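Side-chain contacts in enoyl-CoA hydratase (Mycobacterium tuberculosis, PDB 5KJP), which probably catalyses the reversible hydration of 2-enoyl-CoA thioesters in fatty acid metabolism, as a member of the crotonase superfamily: residues Arg99-Pro104 with Ala214-Ile219; Ala121-Leu126 with Leu151-Glu156; Arg223-Ser226 with Ala232-Met235. One frame throughout, in Å; residues are numbered along the deposited sequence.

Interaction 1: residues Arg99-Pro104 with Ala214-Ile219; sequences RPPTKP and ATKRII
K216 reaches from helix 209-221 into the bend of the 99-104 loop and plants its ammonium group between two backbone carbonyls. NZ donates to P101 O at 2.9 Å and to K103 O at 2.8 Å. In both bonds the nitrogen lies well above the plane of the carbonyl, 48° out of it at P101 and 57° at K103, so it is off the lone-pair directions of both oxygens and approaches each from above its carbonyl plane. The lysine can span the gap because CG is anti to the backbone N (chi1 168°) and every later torsion is also close to trans, which makes the chain a straight rod. Its shaft runs past the peptide between the two acceptors: CD lies 3.3 Å from T102 O, and CE is about as close to the same oxygen. The proline ring of P101 crosses this rod at about a right angle, with P101 CG 4.1 Å from K216 NZ. P104 closes in through its CA, 4.0 Å from K216 NZ. A third partner completes the grip, a salt bridge from K216 NZ to D125, whose negative charge probably helps keep this buried lysine protonated. On its other side the loop is held by D55 of helix 41-56, which accepts bonds from the backbone N atoms of T102 and K103. By these bonds a buried lysine joins a helix of the C-terminal region to the loop leading into strand 105-109 of the crotonase-fold core sheet.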
loop_
_atom_site.group_PDB
_atom_site.type_symbol
_atom_site.label_atom_id
_atom_site.label_comp_id
_atom_site.label_asym_id
_atom_site.label_seq_id
_atom_site.Cartn_x
_atom_site.Cartn_y
_atom_site.Cartn_z
ATOM N N ARG A 99 -2.001 17.082 14.127
ATOM C CA ARG A 99 -1.355 16.732 15.386
ATOM C C ARG A 99 -2.018 15.491 15.985
ATOM O O ARG A 99 -2.676 15.574 17.024
ATOM C CB ARG A 99 -1.423 17.912 16.363
ATOM C CG ARG A 99 -0.653 17.720 17.663
ATOM C CD ARG A 99 -1.024 18.784 18.682
ATOM N NE ARG A 99 -0.501 18.471 20.010
ATOM C CZ ARG A 99 0.770 18.626 20.373
ATOM N NH1 ARG A 99 1.663 19.097 19.511
ATOM N NH2 ARG A 99 1.148 18.310 21.605
ATOM N N PRO A 100 -1.856 14.332 15.324
ATOM C CA PRO A 100 -2.486 13.101 15.817
ATOM C C PRO A 100 -1.953 12.731 17.201
ATOM O O PRO A 100 -0.793 13.019 17.501
ATOM C CB PRO A 100 -2.088 12.046 14.768
ATOM C CG PRO A 100 -1.568 12.816 13.597
ATOM C CD PRO A 100 -1.019 14.088 14.136
ATOM N N PRO A 101 -2.790 12.107 18.040
ATOM C CA PRO A 101 -2.353 11.762 19.396
ATOM C C PRO A 101 -1.234 10.726 19.405
ATOM O O PRO A 101 -1.021 10.019 18.414
ATOM C CB PRO A 101 -3.621 11.185 20.040
ATOM C CG PRO A 101 -4.396 10.639 18.883
ATOM C CD PRO A 101 -4.139 11.593 17.744
ATOM N N THR A 102 -0.529 10.647 20.526
ATOM C CA THR A 102 0.494 9.633 20.740
ATOM C C THR A 102 -0.129 8.265 21.014
ATOM O O THR A 102 0.281 7.254 20.446
ATOM C CB THR A 102 1.402 10.038 21.900
ATOM O OG1 THR A 102 2.060 11.265 21.561
ATOM C CG2 THR A 102 2.440 8.954 22.197
ATOM N N LYS A 103 -1.132 8.246 21.884
ATOM C CA LYS A 103 -1.821 7.007 22.224
ATOM C C LYS A 103 -2.782 6.606 21.097
ATOM O O LYS A 103 -3.142 7.440 20.272
ATOM C CB LYS A 103 -2.553 7.175 23.557
ATOM C CG LYS A 103 -1.594 7.337 24.733
ATOM C CD LYS A 103 -2.329 7.608 26.045
ATOM C CE LYS A 103 -1.339 7.901 27.163
ATOM N NZ LYS A 103 -2.017 8.426 28.382
ATOM N N PRO A 104 -3.187 5.322 21.044
ATOM C CA PRO A 104 -4.063 4.888 19.948
ATOM C C PRO A 104 -5.437 5.562 19.961
ATOM O O PRO A 104 -6.030 5.819 21.014
ATOM C CB PRO A 104 -4.201 3.373 20.177
ATOM C CG PRO A 104 -3.019 3.002 21.004
ATOM C CD PRO A 104 -2.758 4.189 21.885
ATOM N N ALA A 214 4.846 2.507 21.830
ATOM C CA ALA A 214 6.075 2.365 21.050
ATOM C C ALA A 214 5.800 1.726 19.700
ATOM O O ALA A 214 6.421 2.079 18.699
ATOM C CB ALA A 214 7.106 1.542 21.813
ATOM N N THR A 215 4.869 0.781 19.678
ATOM C CA THR A 215 4.521 0.086 18.445
ATOM C C THR A 215 3.891 1.063 17.456
ATOM O O THR A 215 4.256 1.095 16.276
ATOM C CB THR A 215 3.569 -1.091 18.721
ATOM O OG1 THR A 215 4.282 -2.111 19.436
ATOM C CG2 THR A 215 3.051 -1.680 17.416
ATOM N N LYS A 216 2.964 1.878 17.947
ATOM C CA LYS A 216 2.341 2.889 17.105
ATOM C C LYS A 216 3.384 3.885 16.615
ATOM O O LYS A 216 3.388 4.276 15.446
ATOM C CB LYS A 216 1.221 3.618 17.854
ATOM C CG LYS A 216 0.733 4.859 17.128
ATOM C CD LYS A 216 -0.500 5.479 17.775
ATOM C CE LYS A 216 -0.738 6.875 17.216
ATOM N NZ LYS A 216 -2.044 7.458 17.657
ATOM N N ARG A 217 4.271 4.289 17.517
ATOM C CA ARG A 217 5.317 5.234 17.176
ATOM C C ARG A 217 6.206 4.716 16.044
ATOM O O ARG A 217 6.543 5.455 15.121
ATOM C CB ARG A 217 6.165 5.551 18.405
ATOM C CG ARG A 217 7.176 6.632 18.147
ATOM C CD ARG A 217 7.872 7.083 19.416
ATOM N NE ARG A 217 8.995 7.957 19.096
ATOM C CZ ARG A 217 9.952 8.288 19.952
ATOM N NH1 ARG A 217 9.924 7.820 21.195
ATOM N NH2 ARG A 217 10.936 9.086 19.562
ATOM N N ILE A 218 6.584 3.444 16.108
ATOM C CA ILE A 218 7.469 2.893 15.088
ATOM C C ILE A 218 6.735 2.819 13.748
ATOM O O ILE A 218 7.279 3.217 12.722
ATOM C CB ILE A 218 8.011 1.503 15.495
ATOM C CG1 ILE A 218 9.015 1.654 16.643
ATOM C CG2 ILE A 218 8.681 0.803 14.311
ATOM C CD1 ILE A 218 9.207 0.392 17.459
ATOM N N ILE A 219 5.493 2.348 13.753
ATOM C CA ILE A 219 4.744 2.262 12.497
ATOM C C ILE A 219 4.536 3.648 11.861
ATOM O O ILE A 219 4.739 3.818 10.654
ATOM C CB ILE A 219 3.390 1.562 12.695
ATOM C CG1 ILE A 219 3.619 0.075 13.012
ATOM C CG2 ILE A 219 2.514 1.720 11.449
ATOM C CD1 ILE A 219 2.352 -0.702 13.329
#

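Interaction 2: residues Ala121-Leu126 with Leu151-Glu156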
loop_
_atom_site.group_PDB
_atom_site.type_symbol
_atom_site.label_atom_id
_atom_site.label_comp_id
_atom_site.label_asym_id
_atom_site.label_seq_id
_atom_site.Cartn_x
_atom_site.Cartn_y
_atom_site.Cartn_z
ATOM N N ALA A 121 -11.314 10.742 10.542
ATOM C CA ALA A 121 -11.175 9.288 10.615
ATOM C C ALA A 121 -9.772 8.850 10.188
ATOM O O ALA A 121 -9.186 7.957 10.793
ATOM C CB ALA A 121 -12.243 8.597 9.757
ATOM N N LEU A 122 -9.235 9.492 9.153
ATOM C CA LEU A 122 -7.895 9.169 8.655
ATOM C C LEU A 122 -6.799 9.546 9.643
ATOM O O LEU A 122 -5.722 8.952 9.641
ATOM C CB LEU A 122 -7.638 9.874 7.314
ATOM C CG LEU A 122 -8.393 9.259 6.140
ATOM C CD1 LEU A 122 -8.306 10.163 4.923
ATOM C CD2 LEU A 122 -7.814 7.881 5.824
ATOM N N ALA A 123 -7.070 10.540 10.482
ATOM C CA ALA A 123 -6.102 10.952 11.492
ATOM C C ALA A 123 -6.101 9.991 12.683
ATOM O O ALA A 123 -5.166 9.990 13.483
ATOM C CB ALA A 123 -6.388 12.372 11.953
ATOM N N ALA A 124 -7.156 9.190 12.803
ATOM C CA ALA A 124 -7.190 8.108 13.785
ATOM C C ALA A 124 -6.349 6.939 13.274
ATOM O O ALA A 124 -5.936 6.927 12.120
ATOM C CB ALA A 124 -8.629 7.660 14.057
ATOM N N ASP A 125 -6.098 5.957 14.134
ATOM C CA ASP A 125 -5.251 4.824 13.772
ATOM C C ASP A 125 -6.058 3.668 13.218
ATOM O O ASP A 125 -5.584 2.903 12.379
ATOM C CB ASP A 125 -4.469 4.354 14.990
ATOM C CG ASP A 125 -3.666 5.463 15.609
ATOM O OD1 ASP A 125 -2.833 6.053 14.887
ATOM O OD2 ASP A 125 -3.892 5.761 16.797
ATOM N N LEU A 126 -7.275 3.542 13.725
ATOM C CA LEU A 126 -8.132 2.413 13.421
ATOM C C LEU A 126 -9.537 2.935 13.192
ATOM O O LEU A 126 -9.941 3.934 13.801
ATOM C CB LEU A 126 -8.121 1.401 14.567
ATOM C CG LEU A 126 -6.756 0.868 14.998
ATOM C CD1 LEU A 126 -6.858 0.073 16.280
ATOM C CD2 LEU A 126 -6.173 0.008 13.886
ATOM N N LEU A 151 -5.740 13.879 1.321
ATOM C CA LEU A 151 -4.916 13.521 0.174
ATOM C C LEU A 151 -3.585 12.917 0.604
ATOM O O LEU A 151 -2.972 12.167 -0.147
ATOM C CB LEU A 151 -4.671 14.738 -0.705
ATOM C CG LEU A 151 -5.922 15.406 -1.266
ATOM C CD1 LEU A 151 -5.497 16.423 -2.307
ATOM C CD2 LEU A 151 -6.867 14.351 -1.854
ATOM N N LEU A 152 -3.139 13.255 1.811
ATOM C CA LEU A 152 -1.858 12.769 2.307
ATOM C C LEU A 152 -1.971 11.381 2.927
ATOM O O LEU A 152 -0.997 10.630 2.957
ATOM C CB LEU A 152 -1.277 13.743 3.337
ATOM C CG LEU A 152 -1.056 15.173 2.852
ATOM C CD1 LEU A 152 -0.555 16.055 3.993
ATOM C CD2 LEU A 152 -0.090 15.207 1.663
ATOM N N ARG A 153 -3.156 11.037 3.419
ATOM C CA ARG A 153 -3.317 9.781 4.146
ATOM C C ARG A 153 -4.131 8.715 3.407
ATOM O O ARG A 153 -3.808 7.532 3.498
ATOM C CB ARG A 153 -3.948 10.054 5.513
ATOM C CG ARG A 153 -3.006 10.806 6.447
ATOM C CD ARG A 153 -3.678 11.247 7.745
ATOM N NE ARG A 153 -2.690 11.867 8.629
ATOM C CZ ARG A 153 -2.864 13.018 9.270
ATOM N NH1 ARG A 153 -3.998 13.691 9.140
ATOM N NH2 ARG A 153 -1.895 13.495 10.045
ATOM N N LEU A 154 -5.178 9.113 2.687
ATOM C CA LEU A 154 -6.002 8.123 1.994
ATOM C C LEU A 154 -5.202 7.210 1.051
ATOM O O LEU A 154 -5.412 5.999 1.080
ATOM C CB LEU A 154 -7.139 8.795 1.218
ATOM C CG LEU A 154 -8.226 7.833 0.727
ATOM C CD1 LEU A 154 -8.836 7.045 1.883
ATOM C CD2 LEU A 154 -9.303 8.604 -0.032
ATOM N N PRO A 155 -4.284 7.766 0.226
ATOM C CA PRO A 155 -3.512 6.862 -0.641
ATOM C C PRO A 155 -2.589 5.917 0.126
ATOM O O PRO A 155 -2.041 4.989 -0.462
ATOM C CB PRO A 155 -2.686 7.821 -1.511
ATOM C CG PRO A 155 -3.408 9.134 -1.439
ATOM C CD PRO A 155 -3.935 9.175 -0.030
ATOM N N GLU A 156 -2.416 6.153 1.417
ATOM C CA GLU A 156 -1.586 5.277 2.231
ATOM C C GLU A 156 -2.420 4.238 2.968
ATOM O O GLU A 156 -1.870 3.295 3.534
ATOM C CB GLU A 156 -0.775 6.083 3.241
ATOM C CG GLU A 156 0.185 7.076 2.622
ATOM C CD GLU A 156 0.895 7.915 3.674
ATOM O OE1 GLU A 156 0.508 7.831 4.860
ATOM O OE2 GLU A 156 1.839 8.646 3.315
#
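R153 lies alongside L122 and A123 and can be followed outward from its root. CB starts the contact against CB of L122, 4.1 Å away, at the point where the two backbones come nearest. With CG anti to the carbonyl carbon (chi1 -69°) and the chain extended from there to NE, the arginine then runs on past the L122 carbonyl. Its CD passes 3.6 Å from L122 O, a contact of carbon with a carbonyl whose hydrogen bond is supplied by R157. At the tip, the guanidinium sets one face over CA of A123, and NH1 approaches the A123 methyl, CB, to 3.9 Å. No hydrogen bond joins the two segments; the polar end is directed instead to the loop before strand 105-109, where NH1 donates to T97 O; NH2, which is also hydrogen-bonded outside the two segments, lies against P100. The polar head is thus satisfied from outside the contact, while the aliphatic shaft and one flat face serve as packing surface.

L122 fills the neighbouring position. Its branch turns toward the next residue of helix 150-157, with CD1 4.1 Å from CB of L154 and 4.0 Å from the backbone N of L154. CD2 meets CD1 of L154 at 4.2 Å, so the two leucines touch through both methyls of L122, their side chains crossing at a slant. L154 also rests on A163 of helix 160-169. Beyond helix 150-157 lies the third subunit, whose F231 packs on R153 and whose T215 packs on L151. All four touching residues are buried, and the arrangement is a helix-to-helix contact within the crotonase fold, set close to the interface of its trimer.

Interaction 3: residues Arg223-Ser226 with Ala232-Met235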
loop_
_atom_site.group_PDB
_atom_site.type_symbol
_atom_site.label_atom_id
_atom_site.label_comp_id
_atom_site.label_asym_id
_atom_site.label_seq_id
_atom_site.Cartn_x
_atom_site.Cartn_y
_atom_site.Cartn_z
ATOM N N ARG A 223 7.549 5.716 8.357
ATOM C CA ARG A 223 7.190 6.289 7.061
ATOM C C ARG A 223 8.263 7.256 6.575
ATOM O O ARG A 223 8.452 7.434 5.373
ATOM C CB ARG A 223 5.856 7.032 7.126
ATOM C CG ARG A 223 4.685 6.284 7.737
ATOM C CD ARG A 223 3.457 7.193 7.687
ATOM N NE ARG A 223 2.478 6.921 8.735
ATOM C CZ ARG A 223 1.285 7.505 8.804
ATOM N NH1 ARG A 223 0.924 8.391 7.885
ATOM N NH2 ARG A 223 0.451 7.206 9.792
ATOM N N GLY A 224 8.950 7.892 7.517
ATOM C CA GLY A 224 9.982 8.854 7.185
ATOM C C GLY A 224 11.393 8.338 7.381
ATOM O O GLY A 224 12.332 9.125 7.464
ATOM N N TRP A 225 11.552 7.019 7.459
ATOM C CA TRP A 225 12.880 6.422 7.586
ATOM C C TRP A 225 13.311 5.761 6.284
ATOM O O TRP A 225 12.483 5.242 5.542
ATOM C CB TRP A 225 12.913 5.385 8.712
ATOM C CG TRP A 225 12.589 5.918 10.070
ATOM C CD1 TRP A 225 12.594 7.222 10.466
ATOM C CD2 TRP A 225 12.217 5.149 11.220
ATOM N NE1 TRP A 225 12.245 7.314 11.796
ATOM C CE2 TRP A 225 12.007 6.054 12.279
ATOM C CE3 TRP A 225 12.041 3.779 11.454
ATOM C CZ2 TRP A 225 11.626 5.635 13.552
ATOM C CZ3 TRP A 225 11.661 3.366 12.716
ATOM C CH2 TRP A 225 11.459 4.291 13.749
ATOM N N SER A 226 14.610 5.770 6.013
ATOM C CA SER A 226 15.141 5.044 4.866
ATOM C C SER A 226 15.347 3.581 5.241
ATOM O O SER A 226 15.557 3.269 6.415
ATOM C CB SER A 226 16.457 5.659 4.393
ATOM O OG SER A 226 17.286 5.989 5.491
ATOM N N ALA A 232 18.070 0.930 12.902
ATOM C CA ALA A 232 18.772 1.729 13.913
ATOM C C ALA A 232 17.838 2.765 14.553
ATOM O O ALA A 232 17.876 2.985 15.764
ATOM C CB ALA A 232 19.992 2.407 13.301
ATOM N N GLU A 233 16.999 3.395 13.738
ATOM C CA GLU A 233 15.989 4.320 14.245
ATOM C C GLU A 233 14.996 3.606 15.160
ATOM O O GLU A 233 14.600 4.131 16.203
ATOM C CB GLU A 233 15.244 4.989 13.087
ATOM C CG GLU A 233 16.112 5.868 12.195
ATOM C CD GLU A 233 16.452 7.208 12.827
ATOM O OE1 GLU A 233 16.264 7.370 14.052
ATOM O OE2 GLU A 233 16.906 8.107 12.088
ATOM N N GLN A 234 14.605 2.400 14.762
ATOM C CA GLN A 234 13.686 1.591 15.549
ATOM C C GLN A 234 14.265 1.212 16.915
ATOM O O GLN A 234 13.562 1.238 17.927
ATOM C CB GLN A 234 13.308 0.322 14.776
ATOM C CG GLN A 234 12.378 -0.596 15.542
ATOM C CD GLN A 234 12.039 -1.855 14.772
ATOM O OE1 GLN A 234 10.906 -2.032 14.332
ATOM N NE2 GLN A 234 13.022 -2.738 14.608
HETATM N N MSE A 235 15.550 0.862 16.924
HETATM C CA MSE A 235 16.246 0.427 18.133
HETATM C C MSE A 235 16.141 1.444 19.271
HETATM O O MSE A 235 15.988 1.073 20.435
HETATM C CB MSE A 235 17.722 0.154 17.815
HETATM C CG MSE A 235 18.523 -0.418 18.976
HETATM SE SE MSE A 235 17.761 -2.067 19.682
HETATM C CE MSE A 235 18.329 -3.287 18.275
#
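The indole of W225 lies against the first atoms of the E233 side chain, a CH-pi contact in which CB of E233 stands 3.5 Å from the centroid of the six-membered ring and only 11° off its normal. The nearest ring atom is CE2, also 3.5 Å from that CB. Two torsions bring the ring there: the first sets CG beside the backbone N, and chi2 of -17° turns the indole plane so that a face, not an edge, meets the helix. A similar first torsion in E233 keeps its CG about 4.1 Å from CD1, CD2 and NE1 of W225; the bend at chi2 then lays the carboxylate nearly parallel to the indole, 15° between the planes. The charged end is engaged by K236, through OE1.

Q234 behaves differently. Its extended chain, with CG anti to the backbone N, leads away from the tryptophan, so Q234 meets the ring through its root: CB is 4.0 Å and the backbone N 3.7 Å from CZ3 of W225.

W225 sits in the loop joining helix 209-221 to helix 230-242 and lies back on the second of these, where M230 and I237 also touch it, while L152 of the second subunit packs against it from helix 150-157 of that chain.

Read from the N terminus, the 99-104 loop comes first, just ahead of strand 105-109, and interaction 1 closes the longest loop when the chain returns to it at helix 209-221. Interaction 2 lies wholly within that span, joining helix 116-123 to helix 150-157. Interaction 3 follows in series, a short closure in the connection between helices 209-221 and 230-242. None of the loops cross. Direct contacts connect all three: P100 packs against the A123 carbonyl, I218 touches Q234 and W225, and E156 forms a salt bridge with R223. Together they tie the loop entering the core sheet, helices 116-123 and 150-157, and the C-terminal helices 209-221 and 230-242 to one another.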